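Copper homeostasis protein cutF (Escherichia coli, PDB 2Z4I) takes part in copper homeostasis as an outer-membrane lipoprotein, activates the Cpx pathway and is required for efficient binding of stationary-phase cells to hydrophobic surfaces. Local coordinates at residues A[80-83]-A[84-88]; A[133-136]-A[137-140]. The protein carries 1 engineered substitution. All coordinates share one frame; numbering follows the deposited sequence.

Contact 1. Residues A[80-83]-A[84-88]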
ATOM      1  N   LEU A  80     -30.977 -18.679  -1.234  1.00 37.07           N
ATOM      2  CA  LEU A  80     -30.883 -19.289   0.079  1.00 36.77           C
ATOM      3  C   LEU A  80     -32.040 -18.885   0.977  1.00 38.20           C
ATOM      4  O   LEU A  80     -32.212 -17.697   1.279  1.00 40.48           O
ATOM      5  CB  LEU A  80     -29.575 -18.888   0.752  1.00 35.87           C
ATOM      6  CG  LEU A  80     -28.339 -19.737   0.487  1.00 35.08           C
ATOM      7  CD1 LEU A  80     -28.280 -20.156  -0.959  1.00 35.56           C
ATOM      8  CD2 LEU A  80     -27.111 -18.927   0.869  1.00 35.08           C
ATOM      9  N   THR A  81     -32.820 -19.876   1.401  1.00 37.46           N
ATOM     10  CA  THR A  81     -33.956 -19.671   2.300  1.00 37.17           C
ATOM     11  C   THR A  81     -33.513 -20.210   3.660  1.00 37.22           C
ATOM     12  O   THR A  81     -33.280 -21.417   3.804  1.00 35.84           O
ATOM     13  CB  THR A  81     -35.180 -20.477   1.836  1.00 38.34           C
ATOM     14  OG1 THR A  81     -35.396 -20.250   0.434  1.00 38.47           O
ATOM     15  CG2 THR A  81     -36.424 -20.072   2.633  1.00 34.85           C
ATOM     16  N   ASP A  82     -33.403 -19.326   4.652  1.00 37.19           N
ATOM     17  CA  ASP A  82     -32.944 -19.735   5.974  1.00 39.76           C
ATOM     18  C   ASP A  82     -33.984 -20.421   6.849  1.00 40.83           C
ATOM     19  O   ASP A  82     -35.126 -20.625   6.439  1.00 41.44           O
ATOM     20  CB  ASP A  82     -32.315 -18.548   6.718  1.00 40.28           C
ATOM     21  CG  ASP A  82     -33.327 -17.485   7.116  1.00 43.17           C
ATOM     22  OD1 ASP A  82     -32.895 -16.397   7.567  1.00 43.83           O
ATOM     23  OD2 ASP A  82     -34.545 -17.731   6.994  1.00 44.60           O
ATOM     24  N   SER A  83     -33.569 -20.784   8.058  1.00 41.56           N
ATOM     25  CA  SER A  83     -34.433 -21.488   8.999  1.00 42.16           C
ATOM     26  C   SER A  83     -35.708 -20.732   9.335  1.00 42.05           C
ATOM     27  O   SER A  83     -36.610 -21.296   9.949  1.00 43.65           O
ATOM     28  CB  SER A  83     -33.674 -21.796  10.296  1.00 40.98           C
ATOM     29  OG  SER A  83     -33.830 -20.747  11.243  1.00 42.17           O
ATOM     30  N   LYS A  84     -35.788 -19.464   8.951  1.00 40.54           N
ATOM     31  CA  LYS A  84     -36.987 -18.688   9.237  1.00 39.68           C
ATOM     32  C   LYS A  84     -37.712 -18.218   7.997  1.00 39.16           C
ATOM     33  O   LYS A  84     -38.593 -17.374   8.085  1.00 39.81           O
ATOM     34  CB  LYS A  84     -36.644 -17.488  10.102  1.00 39.60           C
ATOM     35  CG  LYS A  84     -36.041 -17.897  11.409  1.00 43.19           C
ATOM     36  CD  LYS A  84     -35.817 -16.715  12.322  1.00 45.21           C
ATOM     37  CE  LYS A  84     -34.911 -17.126  13.465  1.00 47.42           C
ATOM     38  NZ  LYS A  84     -33.647 -17.739  12.935  1.00 47.58           N
ATOM     39  N   GLY A  85     -37.342 -18.764   6.843  1.00 39.18           N
ATOM     40  CA  GLY A  85     -37.980 -18.366   5.599  1.00 39.41           C
ATOM     41  C   GLY A  85     -37.427 -17.100   4.947  1.00 40.15           C
ATOM     42  O   GLY A  85     -37.903 -16.698   3.879  1.00 39.85           O
ATOM     43  N   GLU A  86     -36.430 -16.480   5.577  1.00 38.92           N
ATOM     44  CA  GLU A  86     -35.815 -15.268   5.054  1.00 39.46           C
ATOM     45  C   GLU A  86     -34.888 -15.620   3.900  1.00 38.60           C
ATOM     46  O   GLU A  86     -33.969 -16.407   4.063  1.00 39.43           O
ATOM     47  CB  GLU A  86     -35.007 -14.584   6.157  1.00 44.43           C
ATOM     48  CG  GLU A  86     -35.764 -14.391   7.478  1.00 50.42           C
ATOM     49  CD  GLU A  86     -36.982 -13.472   7.345  1.00 53.02           C
ATOM     50  OE1 GLU A  86     -36.841 -12.237   7.525  1.00 52.73           O
ATOM     51  OE2 GLU A  86     -38.081 -13.994   7.046  1.00 55.16           O
ATOM     52  N   LYS A  87     -35.107 -15.021   2.737  1.00 39.13           N
ATOM     53  CA  LYS A  87     -34.271 -15.311   1.572  1.00 39.28           C
ATOM     54  C   LYS A  87     -33.094 -14.342   1.322  1.00 37.04           C
ATOM     55  O   LYS A  87     -33.057 -13.223   1.840  1.00 35.33           O
ATOM     56  CB  LYS A  87     -35.152 -15.388   0.315  1.00 43.02           C
ATOM     57  CG  LYS A  87     -36.239 -16.450   0.387  1.00 48.81           C
ATOM     58  CD  LYS A  87     -36.973 -16.642  -0.943  1.00 54.51           C
ATOM     59  CE  LYS A  87     -37.909 -17.878  -0.871  1.00 59.29           C
ATOM     60  NZ  LYS A  87     -38.504 -18.323  -2.189  1.00 59.95           N
ATOM     61  N   SER A  88     -32.126 -14.811   0.534  1.00 35.25           N
ATOM     62  CA  SER A  88     -30.933 -14.044   0.143  1.00 33.80           C
ATOM     63  C   SER A  88     -30.493 -14.612  -1.215  1.00 33.08           C
ATOM     64  O   SER A  88     -30.786 -15.761  -1.534  1.00 31.17           O
ATOM     65  CB  SER A  88     -29.826 -14.176   1.190  1.00 31.14           C
ATOM     66  OG  SER A  88     -29.792 -15.483   1.718  1.00 33.54           O
TER
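Asp-82 and Glu-86 run side by side in the same direction, their carboxylate planes 18° apart, but the backbone of Glu-86 fastens them. Glu-86 N donates a hydrogen bond of 2.7 Å to Asp-82 OD2 on one face of the carboxylate; Lys-84 N donates a second, of 2.9 Å, to the same OD2 from the opposite face, across one intervening residue, closing an Asx turn. A chi1 of 69° swings that carboxylate over the turn. The backbone makes a type I turn from Asp-82 to Gly-85, Gly-85 N bonding Asp-82 O at 2.9 Å, with a G1 beta bulge at Gly-85, whose backbone angles call for glycine; Asp-82 N then bonds Glu-86 O at 3.0 Å. Thr-81 and Lys-87, a non-hydrogen-bonded pair, run side by side on one face of this hairpin, which links strands 77-82 and 87-93 of the N-terminal barrel; on the other, Leu-80, bonded through N to Ser-88 O, packs on Trp-49 and Trp-71. Replacing Asp-82 by an alanine would probably strip both amides of their shared acceptor and leave the turn less firmly held. One oxygen thus serves the amides of Lys-84, in the turn, and Glu-86, just after it, whose N-H dipoles probably favour its negative charge.

Contact 2. Residues A[133-136]-A[137-140]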
ATOM      1  N   TYR A 133      25.703  19.490  -5.832  1.00 44.46           N
ATOM      2  CA  TYR A 133      26.454  18.997  -4.679  1.00 46.43           C
ATOM      3  C   TYR A 133      27.631  19.907  -4.387  1.00 48.70           C
ATOM      4  O   TYR A 133      28.289  20.397  -5.304  1.00 49.32           O
ATOM      5  CB  TYR A 133      26.982  17.589  -4.950  1.00 46.42           C
ATOM      6  CG  TYR A 133      27.746  16.962  -3.797  1.00 45.43           C
ATOM      7  CD1 TYR A 133      27.076  16.309  -2.763  1.00 43.87           C
ATOM      8  CD2 TYR A 133      29.144  17.003  -3.753  1.00 43.90           C
ATOM      9  CE1 TYR A 133      27.774  15.712  -1.718  1.00 42.33           C
ATOM     10  CE2 TYR A 133      29.852  16.407  -2.707  1.00 42.56           C
ATOM     11  CZ  TYR A 133      29.159  15.763  -1.693  1.00 42.54           C
ATOM     12  OH  TYR A 133      29.844  15.166  -0.654  1.00 42.36           O
ATOM     13  N   PHE A 134      27.900  20.116  -3.104  1.00 50.68           N
ATOM     14  CA  PHE A 134      29.000  20.968  -2.682  1.00 52.15           C
ATOM     15  C   PHE A 134      29.591  20.472  -1.375  1.00 53.10           C
ATOM     16  O   PHE A 134      28.893  20.331  -0.379  1.00 52.79           O
ATOM     17  CB  PHE A 134      28.515  22.405  -2.513  1.00 52.07           C
ATOM     18  CG  PHE A 134      29.565  23.334  -1.998  1.00 52.87           C
ATOM     19  CD1 PHE A 134      29.562  23.740  -0.666  1.00 54.07           C
ATOM     20  CD2 PHE A 134      30.578  23.790  -2.838  1.00 53.72           C
ATOM     21  CE1 PHE A 134      30.558  24.593  -0.174  1.00 54.03           C
ATOM     22  CE2 PHE A 134      31.579  24.642  -2.359  1.00 54.10           C
ATOM     23  CZ  PHE A 134      31.570  25.044  -1.023  1.00 53.94           C
ATOM     24  N   TYR A 135      30.888  20.208  -1.383  1.00 54.57           N
ATOM     25  CA  TYR A 135      31.553  19.726  -0.190  1.00 56.96           C
ATOM     26  C   TYR A 135      32.692  20.650   0.212  1.00 58.96           C
ATOM     27  O   TYR A 135      33.402  21.188  -0.643  1.00 59.24           O
ATOM     28  CB  TYR A 135      32.098  18.326  -0.433  1.00 57.58           C
ATOM     29  CG  TYR A 135      32.866  17.775   0.739  1.00 58.24           C
ATOM     30  CD1 TYR A 135      32.215  17.442   1.922  1.00 58.37           C
ATOM     31  CD2 TYR A 135      34.246  17.599   0.670  1.00 58.25           C
ATOM     32  CE1 TYR A 135      32.912  16.948   2.999  1.00 59.07           C
ATOM     33  CE2 TYR A 135      34.956  17.108   1.744  1.00 58.39           C
ATOM     34  CZ  TYR A 135      34.283  16.782   2.907  1.00 60.39           C
ATOM     35  OH  TYR A 135      34.979  16.279   3.984  1.00 63.22           O
HETATM   36  N   MSE A 136      32.868  20.828   1.515  1.00 60.81           N
HETATM   37  CA  MSE A 136      33.930  21.684   2.019  1.00 63.09           C
HETATM   38  C   MSE A 136      34.023  21.646   3.530  1.00 61.58           C
HETATM   39  O   MSE A 136      33.052  21.954   4.223  1.00 61.29           O
HETATM   40  CB  MSE A 136      33.709  23.123   1.582  1.00 68.27           C
HETATM   41  CG  MSE A 136      34.707  24.075   2.197  1.00 75.02           C
HETATM   42 SE   MSE A 136      34.381  25.905   1.710  1.00 87.07          SE
HETATM   43  CE  MSE A 136      32.859  26.276   2.865  1.00 80.46           C
ATOM     44  N   ALA A 137      35.202  21.291   4.036  1.00 59.41           N
ATOM     45  CA  ALA A 137      35.421  21.209   5.470  1.00 57.10           C
ATOM     46  C   ALA A 137      34.458  20.183   6.055  1.00 56.71           C
ATOM     47  O   ALA A 137      33.583  20.517   6.857  1.00 57.74           O
ATOM     48  CB  ALA A 137      35.189  22.572   6.113  1.00 54.86           C
ATOM     49  N   ASP A 138      34.610  18.937   5.626  1.00 54.82           N
ATOM     50  CA  ASP A 138      33.766  17.849   6.103  1.00 54.35           C
ATOM     51  C   ASP A 138      32.258  18.109   6.172  1.00 52.42           C
ATOM     52  O   ASP A 138      31.555  17.546   7.016  1.00 52.39           O
ATOM     53  CB  ASP A 138      34.264  17.389   7.462  1.00 57.07           C
ATOM     54  CG  ASP A 138      35.637  16.797   7.383  1.00 61.38           C
ATOM     55  OD1 ASP A 138      36.592  17.557   7.096  1.00 64.70           O
ATOM     56  OD2 ASP A 138      35.762  15.570   7.589  1.00 63.53           O
ATOM     57  N   ALA A 139      31.757  18.953   5.283  1.00 48.18           N
ATOM     58  CA  ALA A 139      30.337  19.231   5.263  1.00 45.45           C
ATOM     59  C   ALA A 139      29.862  19.157   3.828  1.00 44.07           C
ATOM     60  O   ALA A 139      30.303  19.924   2.978  1.00 45.11           O
ATOM     61  CB  ALA A 139      30.063  20.606   5.829  1.00 45.21           C
ATOM     62  N   ALA A 140      28.971  18.222   3.548  1.00 41.65           N
ATOM     63  CA  ALA A 140      28.451  18.100   2.205  1.00 39.45           C
ATOM     64  C   ALA A 140      27.032  18.618   2.205  1.00 38.31           C
ATOM     65  O   ALA A 140      26.281  18.341   3.127  1.00 38.70           O
ATOM     66  CB  ALA A 140      28.468  16.655   1.766  1.00 39.08           C
TER
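Tyr-133 reaches Ala-140 with the far end of its ring: CZ lies 3.6 Å from Ala-140 CB, and the methyl meets the ring obliquely near the hydroxyl. This tyrosine holds CG opposite the backbone N (chi1 -178°), a placement that carries the phenol end to the Ala-140 methyl, and its ring also packs edge-to-face with Tyr-163 of helix 157-167. At Phe-134 the backbone does the work. Its carbonyl O receives a CA-H...O contact from Ala-140 CA at 3.4 Å and a hydrogen bond from the hydroxyl of Thr-141, just beyond the turn. The two chains make a tight two-residue beta hairpin, with Ala-137 and Asp-138, both in left-handed conformation, at its end; it joins strand 127-135 to strand 140-144 in the C-terminal OB domain, and residues 133-136 close a region that could contain a copper-binding motif. Tyr-135 forms a non-hydrogen-bonded antiparallel pair with Ala-140. Its ring extends alongside the turn: the backbone of Ala-140 lies at the ring edge, CD1 is 3.8 Å from Ala-140 CB, and CE1 passes 3.3 Å from Ala-139 N. Tyr-135 OH lies 3.5 Å from Asp-138 CG. Met-136, a selenomethionine in this crystal, closes the hairpin through its N, bonded to Ala-139 O at 3.1 Å (152° at the hydrogen); the return bond from Ala-139 N to Met-136 O is weak. Its side chain leaves the turn, though CG remains 4.2 Å from Ala-137 CB.

Overall arrangement
Contacts 1 and 2 are both hairpin ends, but they belong to different domains on opposite sides of the chain's centre, with nearest atoms about 65 Å apart. Contact 1 joins strands 77-82 and 87-93 of the N-terminal barrel and is a surface turn, with Leu-80 its one buried residue. Contact 2 joins strands 127-135 and 140-144 of the OB domain and is partly buried: Tyr-133 packs on helix 157-167, and both it and Ala-140 touch Val-153. Backbone hydrogen bonds close both hairpins; the difference lies in the side chains, a carboxylate accepting backbone amides in the exposed turn and tyrosine rings set beside alanines in the other.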